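Local coordinates for putative sugar ABC transporter, substrate-binding protein (Clostridium phytofermentans, PDB 4WZZ) that binds the sugar L-rhamnose and probably delivers it, as the solute-binding component of an ABC transporter, for uptake into the cell, at residues F154-G159 against G348-L353. Sequence-based numbering, arbitrary orientation.
Sequences FVNQAG and GTEIIL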
# COMPACT_ATOMS: atom_id res chain seq x y z
N PHE A 154 -7.93 3.43 -10.60
CA PHE A 154 -7.12 3.08 -9.42
C PHE A 154 -5.71 3.60 -9.59
O PHE A 154 -5.12 3.46 -10.67
CB PHE A 154 -7.09 1.56 -9.22
CG PHE A 154 -6.25 1.12 -8.04
CD1 PHE A 154 -6.54 1.59 -6.78
CD2 PHE A 154 -5.21 0.21 -8.19
CE1 PHE A 154 -5.80 1.21 -5.68
CE2 PHE A 154 -4.46 -0.17 -7.09
CZ PHE A 154 -4.77 0.33 -5.83
N VAL A 155 -5.18 4.22 -8.55
CA VAL A 155 -3.81 4.70 -8.59
C VAL A 155 -3.00 3.74 -7.76
O VAL A 155 -3.14 3.68 -6.53
CB VAL A 155 -3.66 6.14 -8.07
CG1 VAL A 155 -2.22 6.59 -8.18
CG2 VAL A 155 -4.56 7.07 -8.87
N ASN A 156 -2.16 2.97 -8.45
CA ASN A 156 -1.40 1.85 -7.84
C ASN A 156 0.06 2.27 -7.65
O ASN A 156 0.69 2.82 -8.57
CB ASN A 156 -1.47 0.63 -8.79
CG ASN A 156 -1.25 -0.69 -8.08
OD1 ASN A 156 -0.78 -0.74 -6.94
ND2 ASN A 156 -1.57 -1.79 -8.77
N GLN A 157 0.58 2.03 -6.44
CA GLN A 157 1.95 2.39 -6.07
C GLN A 157 3.00 1.71 -6.94
O GLN A 157 4.06 2.25 -7.19
CB GLN A 157 2.20 2.04 -4.61
CG GLN A 157 1.63 0.68 -4.17
CD GLN A 157 0.29 0.80 -3.51
OE1 GLN A 157 -0.68 1.21 -4.15
NE2 GLN A 157 0.21 0.46 -2.24
N ALA A 158 2.71 0.49 -7.37
CA ALA A 158 3.64 -0.27 -8.20
C ALA A 158 2.86 -1.38 -8.85
O ALA A 158 1.75 -1.67 -8.44
CB ALA A 158 4.79 -0.82 -7.36
N GLY A 159 3.41 -2.00 -9.89
CA GLY A 159 2.74 -3.16 -10.44
C GLY A 159 2.57 -4.24 -9.37
O GLY A 159 3.50 -4.58 -8.63
N GLY A 348 -10.95 -3.24 -14.03
CA GLY A 348 -11.01 -1.80 -14.08
C GLY A 348 -9.82 -1.24 -14.83
O GLY A 348 -9.27 -1.88 -15.74
N THR A 349 -9.45 -0.02 -14.47
CA THR A 349 -8.31 0.63 -15.04
C THR A 349 -7.44 1.10 -13.89
O THR A 349 -7.92 1.23 -12.77
CB THR A 349 -8.69 1.84 -15.89
OG1 THR A 349 -9.37 2.81 -15.09
CG2 THR A 349 -9.59 1.42 -17.06
N GLU A 350 -6.19 1.38 -14.20
CA GLU A 350 -5.26 1.84 -13.19
C GLU A 350 -4.16 2.69 -13.81
O GLU A 350 -3.91 2.68 -15.03
CB GLU A 350 -4.69 0.64 -12.43
CG GLU A 350 -3.64 -0.14 -13.20
CD GLU A 350 -3.13 -1.36 -12.45
OE1 GLU A 350 -3.19 -1.42 -11.19
OE2 GLU A 350 -2.65 -2.28 -13.14
N ILE A 351 -3.55 3.49 -12.95
CA ILE A 351 -2.36 4.27 -13.24
C ILE A 351 -1.31 3.75 -12.27
O ILE A 351 -1.57 3.69 -11.08
CB ILE A 351 -2.63 5.76 -12.93
CG1 ILE A 351 -3.72 6.30 -13.88
CG2 ILE A 351 -1.37 6.59 -13.05
CD1 ILE A 351 -4.41 7.53 -13.34
N ILE A 352 -0.13 3.40 -12.78
CA ILE A 352 0.91 2.83 -11.95
C ILE A 352 1.97 3.88 -11.68
O ILE A 352 2.61 4.38 -12.61
CB ILE A 352 1.55 1.58 -12.60
CG1 ILE A 352 0.49 0.48 -12.78
CG2 ILE A 352 2.70 1.09 -11.73
CD1 ILE A 352 1.00 -0.76 -13.49
N LEU A 353 2.16 4.21 -10.40
CA LEU A 353 3.07 5.27 -9.97
C LEU A 353 4.49 5.07 -10.44
O LEU A 353 5.10 5.99 -10.97
CB LEU A 353 3.07 5.36 -8.43
CG LEU A 353 4.09 6.28 -7.75
CD1 LEU A 353 3.80 7.76 -8.00
CD2 LEU A 353 4.08 6.02 -6.25
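N156 and E350 join side chains across two parallel strands, 154-156 and 349-352, that are far apart in sequence yet adjacent in the mixed sheet of one lobe of this periplasmic-binding-protein fold. Four backbone hydrogen bonds set the register, from F154 N to T349 O at one end to L353 N to N156 O, 2.7 Å and nearly straight (176°), at the other. F154, N156, E350 and I352 share one face of the sheet. There the amide nitrogen ND2 of N156 donates to OE1 of E350 at 2.9 Å, reaching the syn side of the carboxylate but about 30° out of its plane, while OE1 lies close to the amide plane. E350 makes this possible by placing CG between its own backbone N and carbonyl carbon (chi1 76°) and then running extended, which carries the carboxylate diagonally toward the N156 amide, past the edge of the F154 ring. The same OE1 lies 4.0 Å from CD2 of F154, with ring and carboxylate nearly coplanar. Beyond N156 the chain turns, and CG2 of I352 packs 3.7 Å from the backbone N of G159, the N-cap of helix 160-174. On the other face, V155 and I351 meet only loosely through CG2 and CD1, and L305 of helix 299-315 packs against both. Q157, next after N156, touches the bound rhamnose and hydrogen-bonds D143 through NE2. Backbone bonds thus fix the strand register just before Q157 of the sugar pocket, while the amide–carboxylate bond probably limits rotation of the N156 amide and favours an ionised E350.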